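PDB 2BKX: glucosamine-6-phosphate deaminase from Bacillus subtilis, which is an alpha/beta enzyme with a Rossmann-like fold that holds fructose -6-phosphate in a pocket. Local coordinates for residues R45-L50 and L56-I61; L66-G71 and S79-M84; Q160-N165 and V175-L180. All blocks are in the same frame, centred on the assembly; numbering follows the deposited sequence.

Interaction 1 (R45-L50 and L56-I61); sequences RQLIRL and LSFQNI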
loop_
_atom_site.group_PDB
_atom_site.type_symbol
_atom_site.label_atom_id
_atom_site.label_comp_id
_atom_site.label_asym_id
_atom_site.label_seq_id
_atom_site.Cartn_x
_atom_site.Cartn_y
_atom_site.Cartn_z
ATOM N N ARG A 45 -2.718 -12.719 -5.398
ATOM C CA ARG A 45 -3.062 -14.052 -5.870
ATOM C C ARG A 45 -3.505 -13.996 -7.345
ATOM O O ARG A 45 -3.091 -14.853 -8.166
ATOM C CB ARG A 45 -4.171 -14.651 -5.023
ATOM C CG ARG A 45 -3.751 -15.241 -3.700
ATOM C CD ARG A 45 -4.831 -16.068 -3.075
ATOM N NE ARG A 45 -5.992 -15.273 -2.682
ATOM C CZ ARG A 45 -6.165 -14.699 -1.499
ATOM N NH1 ARG A 45 -5.243 -14.796 -0.578
ATOM N NH2 ARG A 45 -7.277 -14.034 -1.250
ATOM N N GLN A 46 -4.342 -13.018 -7.704
ATOM C CA GLN A 46 -4.779 -12.937 -9.069
ATOM C C GLN A 46 -3.691 -12.517 -10.035
ATOM O O GLN A 46 -3.691 -12.975 -11.160
ATOM C CB GLN A 46 -6.074 -12.124 -9.244
ATOM C CG GLN A 46 -7.202 -12.639 -8.420
ATOM C CD GLN A 46 -7.489 -14.108 -8.765
ATOM O OE1 GLN A 46 -7.770 -14.420 -9.935
ATOM N NE2 GLN A 46 -7.294 -15.013 -7.801
ATOM N N LEU A 47 -2.781 -11.631 -9.626
ATOM C CA LEU A 47 -1.588 -11.323 -10.449
ATOM C C LEU A 47 -0.743 -12.522 -10.773
ATOM O O LEU A 47 -0.306 -12.692 -11.919
ATOM C CB LEU A 47 -0.666 -10.287 -9.774
ATOM C CG LEU A 47 -1.191 -8.897 -9.971
ATOM C CD1 LEU A 47 -0.496 -7.949 -9.037
ATOM C CD2 LEU A 47 -1.027 -8.404 -11.456
ATOM N N ILE A 48 -0.536 -13.368 -9.774
ATOM C CA ILE A 48 0.194 -14.607 -9.959
ATOM C C ILE A 48 -0.574 -15.521 -10.910
ATOM O O ILE A 48 0.024 -16.161 -11.768
ATOM C CB ILE A 48 0.495 -15.289 -8.617
ATOM C CG1 ILE A 48 1.453 -14.424 -7.813
ATOM C CG2 ILE A 48 1.092 -16.683 -8.836
ATOM C CD1 ILE A 48 1.467 -14.827 -6.355
ATOM N N ARG A 49 -1.889 -15.576 -10.791
ATOM C CA ARG A 49 -2.661 -16.361 -11.729
ATOM C C ARG A 49 -2.457 -15.883 -13.146
ATOM O O ARG A 49 -2.320 -16.715 -14.045
ATOM C CB ARG A 49 -4.116 -16.256 -11.339
ATOM C CG ARG A 49 -4.528 -17.317 -10.380
ATOM C CD ARG A 49 -4.959 -18.589 -11.139
ATOM N NE ARG A 49 -5.596 -19.511 -10.219
ATOM C CZ ARG A 49 -4.965 -20.440 -9.511
ATOM N NH1 ARG A 49 -3.647 -20.615 -9.623
ATOM N NH2 ARG A 49 -5.661 -21.204 -8.681
ATOM N N LEU A 50 -2.494 -14.567 -13.367
ATOM C CA LEU A 50 -2.328 -14.009 -14.718
ATOM C C LEU A 50 -0.948 -14.344 -15.290
ATOM O O LEU A 50 -0.759 -14.492 -16.508
ATOM C CB LEU A 50 -2.558 -12.500 -14.720
ATOM C CG LEU A 50 -3.953 -12.012 -14.379
ATOM C CD1 LEU A 50 -3.972 -10.508 -14.423
ATOM C CD2 LEU A 50 -5.007 -12.640 -15.268
ATOM N N LEU A 56 1.759 -13.405 -18.293
ATOM C CA LEU A 56 2.139 -12.075 -17.929
ATOM C C LEU A 56 3.521 -12.080 -17.297
ATOM O O LEU A 56 3.743 -12.796 -16.337
ATOM C CB LEU A 56 1.114 -11.511 -16.903
ATOM C CG LEU A 56 1.409 -10.129 -16.330
ATOM C CD1 LEU A 56 1.420 -9.014 -17.352
ATOM C CD2 LEU A 56 0.454 -9.803 -15.157
ATOM N N SER A 57 4.435 -11.267 -17.830
ATOM C CA SER A 57 5.839 -11.223 -17.365
ATOM C C SER A 57 6.129 -10.017 -16.482
ATOM O O SER A 57 5.743 -8.892 -16.772
ATOM C CB SER A 57 6.806 -11.159 -18.533
ATOM O OG SER A 57 8.169 -11.136 -18.059
ATOM N N PHE A 58 6.900 -10.245 -15.434
ATOM C CA PHE A 58 7.337 -9.219 -14.510
ATOM C C PHE A 58 8.839 -8.922 -14.654
ATOM O O PHE A 58 9.459 -8.299 -13.808
ATOM C CB PHE A 58 6.974 -9.669 -13.085
ATOM C CG PHE A 58 5.469 -9.988 -12.883
ATOM C CD1 PHE A 58 4.934 -11.211 -13.252
ATOM C CD2 PHE A 58 4.625 -9.081 -12.245
ATOM C CE1 PHE A 58 3.551 -11.497 -13.059
ATOM C CE2 PHE A 58 3.256 -9.362 -12.062
ATOM C CZ PHE A 58 2.734 -10.567 -12.461
ATOM N N GLN A 59 9.441 -9.369 -15.760
ATOM C CA GLN A 59 10.896 -9.337 -15.881
ATOM C C GLN A 59 11.562 -7.972 -15.766
ATOM O O GLN A 59 12.697 -7.864 -15.304
ATOM C CB GLN A 59 11.351 -10.041 -17.183
ATOM C CG GLN A 59 11.231 -11.526 -17.061
ATOM C CD GLN A 59 11.910 -12.324 -18.140
ATOM O OE1 GLN A 59 12.682 -11.796 -18.958
ATOM N NE2 GLN A 59 11.647 -13.628 -18.130
ATOM N N ASN A 60 10.880 -6.921 -16.196
ATOM C CA ASN A 60 11.519 -5.620 -16.195
ATOM C C ASN A 60 10.928 -4.636 -15.198
ATOM O O ASN A 60 11.331 -3.459 -15.193
ATOM C CB ASN A 60 11.594 -5.049 -17.613
ATOM C CG ASN A 60 12.599 -5.811 -18.447
ATOM O OD1 ASN A 60 13.813 -5.654 -18.264
ATOM N ND2 ASN A 60 12.113 -6.693 -19.286
ATOM N N ILE A 61 10.061 -5.133 -14.325
ATOM C CA ILE A 61 9.419 -4.259 -13.350
ATOM C C ILE A 61 10.360 -3.918 -12.213
ATOM O O ILE A 61 11.303 -4.655 -11.911
ATOM C CB ILE A 61 8.076 -4.810 -12.772
ATOM C CG1 ILE A 61 8.259 -5.940 -11.741
ATOM C CG2 ILE A 61 7.098 -5.169 -13.891
ATOM C CD1 ILE A 61 7.005 -6.219 -10.914
#
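The backbones of Leu50 and Leu56 come within 5.8 Å at their CA atoms, where helix 41-53 nears its end; the chain then leads away across the helix toward strand 62-69. This is the helix-to-strand connection of a beta-alpha-beta crossover: helix 41-53 lies between the parallel strands 31-34 and 62-69. Leu56 N donates to Leu50 O over 3.3 Å. Leu56 carries much of the apolar part. Its CG is anti to the backbone N (chi1 176°), and its CD2 branch turns to the helix. Leu56 CD2 lies 4.1 Å from Leu50 CB and 4.2 Å from Leu47 CD2, so one branch touches two residues a turn apart on the helix. Helix 9-26 also packs on Leu56, through Ala21 and Lys25. Phe58 comes in beside Leu56 and presents its ring edge, not a face, to the helix backbone. The ring also meets His51 and touches Ile24. The loop itself is shaped by local bonds. Ser57 OG accepts from Gln59 N in an ST turn, and a type I beta turn runs from Phe58 to Ile61. Asp93 anchors this loop through bonds to Phe58 N, Ser57 OG and Gln59 NE2. On the helix side, Phe58 CZ stands 4.3 Å from Leu47 CB and 3.7 Å from Leu47 O, and this oxygen lies near the plane of the ring.

Interaction 2 (L66-G71 and S79-M84); sequences LDEYAG and SYHFYM. With F6R (fructose -6-phosphate), chain C.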
loop_
_atom_site.group_PDB
_atom_site.type_symbol
_atom_site.label_atom_id
_atom_site.label_comp_id
_atom_site.label_asym_id
_atom_site.label_seq_id
_atom_site.Cartn_x
_atom_site.Cartn_y
_atom_site.Cartn_z
ATOM N N LEU A 66 5.263 0.682 0.404
ATOM C CA LEU A 66 4.896 1.797 1.262
ATOM C C LEU A 66 5.651 1.851 2.559
ATOM O O LEU A 66 6.008 2.926 3.040
ATOM C CB LEU A 66 3.396 1.744 1.589
ATOM C CG LEU A 66 2.431 2.100 0.483
ATOM C CD1 LEU A 66 1.006 1.682 0.829
ATOM C CD2 LEU A 66 2.451 3.589 0.215
ATOM N N ASP A 67 5.827 0.694 3.187
ATOM C CA ASP A 67 6.176 0.714 4.598
ATOM C C ASP A 67 6.834 -0.548 5.097
ATOM O O ASP A 67 6.843 -1.586 4.429
ATOM C CB ASP A 67 4.951 1.101 5.466
ATOM C CG ASP A 67 3.682 0.478 5.077
ATOM O OD1 ASP A 67 2.702 1.244 5.239
ATOM O OD2 ASP A 67 3.606 -0.713 4.649
ATOM N N GLU A 68 7.425 -0.446 6.287
ATOM C CA GLU A 68 8.013 -1.584 6.993
ATOM C C GLU A 68 8.015 -1.259 8.462
ATOM O O GLU A 68 8.122 -0.089 8.855
ATOM C CB GLU A 68 9.425 -1.871 6.521
ATOM C CG GLU A 68 10.174 -3.003 7.224
ATOM C CD GLU A 68 9.503 -4.366 7.105
ATOM O OE1 GLU A 68 8.413 -4.571 7.684
ATOM O OE2 GLU A 68 10.071 -5.232 6.379
ATOM N N TYR A 69 7.841 -2.276 9.293
ATOM C CA TYR A 69 7.865 -2.061 10.730
ATOM C C TYR A 69 9.310 -1.794 11.199
ATOM O O TYR A 69 10.269 -2.403 10.721
ATOM C CB TYR A 69 7.352 -3.280 11.468
ATOM C CG TYR A 69 5.867 -3.522 11.428
ATOM C CD1 TYR A 69 5.348 -4.637 10.785
ATOM C CD2 TYR A 69 4.971 -2.668 12.050
ATOM C CE1 TYR A 69 3.979 -4.882 10.757
ATOM C CE2 TYR A 69 3.608 -2.894 12.039
ATOM C CZ TYR A 69 3.120 -4.017 11.426
ATOM O OH TYR A 69 1.767 -4.222 11.467
ATOM N N ALA A 70 9.455 -0.899 12.174
ATOM C CA ALA A 70 10.764 -0.639 12.771
ATOM C C ALA A 70 11.152 -1.755 13.695
ATOM O O ALA A 70 10.372 -2.218 14.501
ATOM C CB ALA A 70 10.770 0.684 13.541
ATOM N N GLY A 71 12.383 -2.201 13.550
ATOM C CA GLY A 71 12.954 -3.183 14.454
ATOM C C GLY A 71 12.814 -4.608 13.994
ATOM O O GLY A 71 13.287 -5.510 14.702
ATOM N N SER A 79 7.535 -9.159 9.216
ATOM C CA SER A 79 8.026 -8.058 8.395
ATOM C C SER A 79 7.315 -7.990 7.067
ATOM O O SER A 79 6.806 -8.970 6.565
ATOM C CB SER A 79 9.512 -8.174 8.162
ATOM O OG SER A 79 9.825 -9.204 7.280
ATOM N N TYR A 80 7.241 -6.782 6.534
ATOM C CA TYR A 80 6.681 -6.610 5.213
ATOM C C TYR A 80 7.588 -7.110 4.085
ATOM O O TYR A 80 7.094 -7.455 3.001
ATOM C CB TYR A 80 6.211 -5.165 5.042
ATOM C CG TYR A 80 4.982 -4.842 5.915
ATOM C CD1 TYR A 80 4.656 -3.538 6.239
ATOM C CD2 TYR A 80 4.137 -5.838 6.371
ATOM C CE1 TYR A 80 3.531 -3.220 7.002
ATOM C CE2 TYR A 80 3.018 -5.537 7.136
ATOM C CZ TYR A 80 2.715 -4.234 7.452
ATOM O OH TYR A 80 1.567 -3.917 8.175
ATOM N N HIS A 81 8.888 -7.165 4.342
ATOM C CA HIS A 81 9.792 -7.885 3.455
ATOM C C HIS A 81 9.314 -9.327 3.307
ATOM O O HIS A 81 9.177 -9.834 2.216
ATOM C CB HIS A 81 11.249 -7.936 3.968
ATOM C CG HIS A 81 12.072 -6.732 3.694
ATOM N ND1 HIS A 81 11.897 -5.527 4.361
ATOM C CD2 HIS A 81 13.093 -6.539 2.820
ATOM C CE1 HIS A 81 12.801 -4.661 3.924
ATOM N NE2 HIS A 81 13.526 -5.238 2.984
ATOM N N PHE A 82 9.075 -10.000 4.419
ATOM C CA PHE A 82 8.627 -11.398 4.352
ATOM C C PHE A 82 7.302 -11.519 3.657
ATOM O O PHE A 82 7.122 -12.388 2.809
ATOM C CB PHE A 82 8.548 -11.925 5.796
ATOM C CG PHE A 82 8.144 -13.363 5.911
ATOM C CD1 PHE A 82 9.092 -14.356 6.127
ATOM C CD2 PHE A 82 6.823 -13.728 5.780
ATOM C CE1 PHE A 82 8.703 -15.714 6.263
ATOM C CE2 PHE A 82 6.436 -15.086 5.901
ATOM C CZ PHE A 82 7.391 -16.048 6.106
ATOM N N TYR A 83 6.359 -10.641 4.005
ATOM C CA TYR A 83 5.064 -10.673 3.329
ATOM C C TYR A 83 5.236 -10.587 1.809
ATOM O O TYR A 83 4.657 -11.359 1.060
ATOM C CB TYR A 83 4.215 -9.511 3.811
ATOM C CG TYR A 83 2.860 -9.308 3.156
ATOM C CD1 TYR A 83 1.664 -9.502 3.847
ATOM C CD2 TYR A 83 2.780 -8.842 1.858
ATOM C CE1 TYR A 83 0.446 -9.215 3.246
ATOM C CE2 TYR A 83 1.588 -8.558 1.255
ATOM C CZ TYR A 83 0.406 -8.734 1.949
ATOM O OH TYR A 83 -0.800 -8.414 1.360
ATOM N N MET A 84 5.997 -9.602 1.331
ATOM C CA MET A 84 6.060 -9.398 -0.118
ATOM C C MET A 84 6.716 -10.573 -0.817
ATOM O O MET A 84 6.330 -10.938 -1.936
ATOM C CB MET A 84 6.790 -8.092 -0.414
ATOM C CG MET A 84 6.026 -6.838 -0.072
ATOM S SD MET A 84 4.340 -6.747 -0.780
ATOM C CE MET A 84 4.751 -6.760 -2.512
HETATM C C1 F6R C . -0.145 -1.183 3.547
HETATM C C2 F6R C . -0.328 0.053 4.406
HETATM C C3 F6R C . -1.490 0.299 5.377
HETATM C C4 F6R C . -2.693 -0.638 5.156
HETATM C C5 F6R C . -3.855 -0.371 6.099
HETATM C C6 F6R C . -4.997 -1.356 5.877
HETATM O O1 F6R C . 1.206 -1.310 3.062
HETATM O O2 F6R C . 0.495 0.931 4.266
HETATM O O3 F6R C . -1.976 1.613 5.170
HETATM O O4 F6R C . -3.136 -0.483 3.812
HETATM O O5 F6R C . -3.446 -0.386 7.461
HETATM O O6 F6R C . -4.545 -2.668 6.246
HETATM P P F6R C . -5.452 -3.931 5.888
HETATM O O1P F6R C . -5.414 -4.078 4.391
HETATM O O2P F6R C . -6.840 -3.592 6.361
HETATM O O3P F6R C . -4.845 -5.106 6.583
HETATM O O HOH W 1 0.702 -1.953 6.106
#
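Glu68, on strand 62-69, places its carboxylate at the start of helix 80-89, where it meets Tyr80 and His81. This part is tight. Four N-H groups grip the two oxygens. Glu68 OE1 accepts from Tyr80 N at 2.8 Å on the syn side, a little out of the carboxylate plane, and from Tyr69 N on its anti lone pair. Glu68 OE2 accepts from His81 N at 3.0 Å, also syn but further out of the plane, and from His81 ND1 at 2.7 Å on the anti lone pair. The ND1 bond is almost straight (172°), and OE2 lies in the imidazole plane. Bonds to both oxygens should hold the carboxylate against rotation, and the ND1 bond should fix the ring. Glu68 reaches the helix with an extended first torsion (chi1 177°) and a bend at chi2. Ser79 is the N-cap: its OG accepts from Phe82 N and is also bonded to Asp76 O. The tyrosines are packed too. Tyr80 sets its ring obliquely against Tyr69, planes 38° apart, with Tyr69 CE1 3.6 Å from Tyr80 CZ. Tyr69 OH has its stronger partner in Asn165. The water side is looser. In one of its two modelled conformers, Asp67 OD2 takes a hydrogen bond from fructose -6-phosphate O1 (2.9 Å). A water bonds only weakly to this OD2 and to Tyr80 OH. The contact joins the first strand and the helix of the beta-alpha-beta unit 62-69, 80-89 and 99-100. Strand 62-69 pairs with strands 31-34 and 178-181, while Tyr83 and Met84 pack on helix 41-53.

Interaction 3 (Q160-N165 and V175-L180); sequences QTRQAN and VPKKAL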
loop_
_atom_site.group_PDB
_atom_site.type_symbol
_atom_site.label_atom_id
_atom_site.label_comp_id
_atom_site.label_asym_id
_atom_site.label_seq_id
_atom_site.Cartn_x
_atom_site.Cartn_y
_atom_site.Cartn_z
ATOM N N GLN A 160 -4.917 2.518 17.434
ATOM C CA GLN A 160 -5.905 1.840 16.568
ATOM C C GLN A 160 -5.245 0.955 15.514
ATOM O O GLN A 160 -5.769 -0.084 15.152
ATOM C CB GLN A 160 -6.806 2.847 15.891
ATOM C CG GLN A 160 -7.993 2.252 15.266
ATOM C CD GLN A 160 -8.652 3.207 14.345
ATOM O OE1 GLN A 160 -9.722 3.732 14.633
ATOM N NE2 GLN A 160 -7.999 3.478 13.248
ATOM N N THR A 161 -4.093 1.387 15.006
ATOM C CA THR A 161 -3.342 0.624 14.024
ATOM C C THR A 161 -2.754 -0.635 14.635
ATOM O O THR A 161 -2.851 -1.723 14.069
ATOM C CB THR A 161 -2.258 1.495 13.446
ATOM O OG1 THR A 161 -2.903 2.614 12.840
ATOM C CG2 THR A 161 -1.429 0.740 12.417
ATOM N N ARG A 162 -2.209 -0.492 15.841
ATOM C CA ARG A 162 -1.677 -1.676 16.551
ATOM C C ARG A 162 -2.808 -2.665 16.873
ATOM O O ARG A 162 -2.640 -3.877 16.718
ATOM C CB ARG A 162 -0.926 -1.221 17.813
ATOM C CG ARG A 162 0.294 -0.403 17.442
ATOM C CD ARG A 162 1.122 0.003 18.623
ATOM N NE ARG A 162 1.805 -1.151 19.200
ATOM C CZ ARG A 162 1.728 -1.571 20.455
ATOM N NH1 ARG A 162 0.965 -0.963 21.352
ATOM N NH2 ARG A 162 2.410 -2.647 20.805
ATOM N N GLN A 163 -3.955 -2.135 17.307
ATOM C CA GLN A 163 -5.134 -2.960 17.603
ATOM C C GLN A 163 -5.568 -3.720 16.341
ATOM O O GLN A 163 -5.829 -4.926 16.379
ATOM C CB GLN A 163 -6.252 -2.040 18.146
ATOM C CG GLN A 163 -7.561 -2.649 18.562
ATOM C CD GLN A 163 -8.605 -1.579 18.939
ATOM O OE1 GLN A 163 -9.344 -1.746 19.928
ATOM N NE2 GLN A 163 -8.663 -0.470 18.183
ATOM N N ALA A 164 -5.630 -3.025 15.199
ATOM C CA ALA A 164 -6.064 -3.643 13.960
ATOM C C ALA A 164 -5.115 -4.745 13.477
ATOM O O ALA A 164 -5.532 -5.750 12.924
ATOM C CB ALA A 164 -6.219 -2.612 12.890
ATOM N N ASN A 165 -3.825 -4.517 13.636
ATOM C CA ASN A 165 -2.833 -5.402 13.070
ATOM C C ASN A 165 -2.442 -6.515 14.037
ATOM O O ASN A 165 -1.741 -7.419 13.639
ATOM C CB ASN A 165 -1.595 -4.609 12.614
ATOM C CG ASN A 165 -1.860 -3.752 11.392
ATOM O OD1 ASN A 165 -3.013 -3.650 10.958
ATOM N ND2 ASN A 165 -0.820 -3.116 10.865
ATOM N N VAL A 175 3.477 -6.604 18.790
ATOM C CA VAL A 175 3.158 -5.635 17.754
ATOM C C VAL A 175 4.098 -4.421 17.873
ATOM O O VAL A 175 4.179 -3.794 18.912
ATOM C CB VAL A 175 1.693 -5.189 17.850
ATOM C CG1 VAL A 175 1.384 -4.199 16.748
ATOM C CG2 VAL A 175 0.762 -6.421 17.724
ATOM N N PRO A 176 4.821 -4.088 16.796
ATOM C CA PRO A 176 5.746 -2.960 16.872
ATOM C C PRO A 176 5.055 -1.630 17.189
ATOM O O PRO A 176 3.860 -1.464 16.943
ATOM C CB PRO A 176 6.376 -2.937 15.481
ATOM C CG PRO A 176 6.216 -4.365 14.992
ATOM C CD PRO A 176 4.939 -4.820 15.537
ATOM N N LYS A 177 5.819 -0.734 17.798
ATOM C CA LYS A 177 5.346 0.599 18.111
ATOM C C LYS A 177 5.641 1.628 17.026
ATOM O O LYS A 177 4.998 2.657 16.977
ATOM C CB LYS A 177 5.928 1.055 19.437
ATOM C CG LYS A 177 5.295 0.298 20.625
ATOM C CD LYS A 177 5.859 0.679 21.950
ATOM C CE LYS A 177 5.062 -0.022 23.008
ATOM N NZ LYS A 177 3.701 0.577 23.157
ATOM N N LYS A 178 6.642 1.342 16.196
ATOM C CA LYS A 178 7.044 2.295 15.166
ATOM C C LYS A 178 7.178 1.642 13.803
ATOM O O LYS A 178 7.278 0.426 13.695
ATOM C CB LYS A 178 8.377 2.982 15.538
ATOM C CG LYS A 178 8.338 3.741 16.898
ATOM C CD LYS A 178 9.644 4.442 17.198
ATOM C CE LYS A 178 9.476 5.493 18.249
ATOM N NZ LYS A 178 10.719 6.310 18.391
ATOM N N ALA A 179 7.246 2.488 12.784
ATOM C CA ALA A 179 7.378 2.035 11.425
ATOM C C ALA A 179 8.065 3.084 10.577
ATOM O O ALA A 179 8.200 4.229 10.981
ATOM C CB ALA A 179 6.016 1.703 10.862
ATOM N N LEU A 180 8.494 2.671 9.393
ATOM C CA LEU A 180 9.002 3.537 8.335
ATOM C C LEU A 180 7.957 3.556 7.225
ATOM O O LEU A 180 7.474 2.495 6.834
ATOM C CB LEU A 180 10.294 2.959 7.764
ATOM C CG LEU A 180 11.505 3.040 8.676
ATOM C CD1 LEU A 180 11.375 2.170 9.910
ATOM C CD2 LEU A 180 12.736 2.632 7.876
#
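The loop leading into strand 178-181 is fastened to helix 159-165 by Arg162, which bonds to the carbonyls of Val175 and Pro176. Arg162 NH2 donates to Val175 O over 2.8 Å, nearly straight at 171° and within the guanidinium plane. Arg162 NE donates to Pro176 O over 3.1 Å. This second bond is more bent (142°), and its donor sits above the carbonyl plane, away from the lone pairs. Two successive backbone oxygens thus meet the edge of one guanidinium, which should fix its rotation. The arginine chain bends at chi3 (70°), which turns the group against the loop. Its aliphatic stem is used too: Arg162 CB lies 3.9 Å from Val175 CG1. Lys177 passes over one guanidinium face. Its CG lies above the plane, and Lys177 NZ comes to 3.6 Å from Arg162 NH1. Two like charges are close there. Glu159, in a salt bridge with NH1, probably offsets part of this. Lys177 is exposed, whereas Val175 and Pro176 are buried, so the contact runs from the surface inward. Pro176 rests on Phe169 of the intervening loop. Strand 178-181 lies in the sheet between strands 62-69 and 153-156, antiparallel to both, and Leu180 packs on helix 109-122.

In the fold
The three contacts follow one another along the chain. Interactions 2 and 3 touch: strands 62-69 and 178-181 are neighbours in the sheet, Glu68 O lies 2.8 Å from Leu180 N, and the contact centres are 12 Å apart. Interaction 1 stands off, its centre 21 Å from that of interaction 2 and 30 Å from that of interaction 3, on the opposite side of the chain's centre from interaction 3. Helix 41-53 and strand 62-69, consecutive in the chain, connect it to interaction 2. Fructose -6-phosphate is contacted directly by interaction 2, whose Leu66 and Asp67 belong to the pocket. The side chain of Arg162 is about 11 Å from fructose -6-phosphate. That of Leu47 is about 14 Å from fructose -6-phosphate.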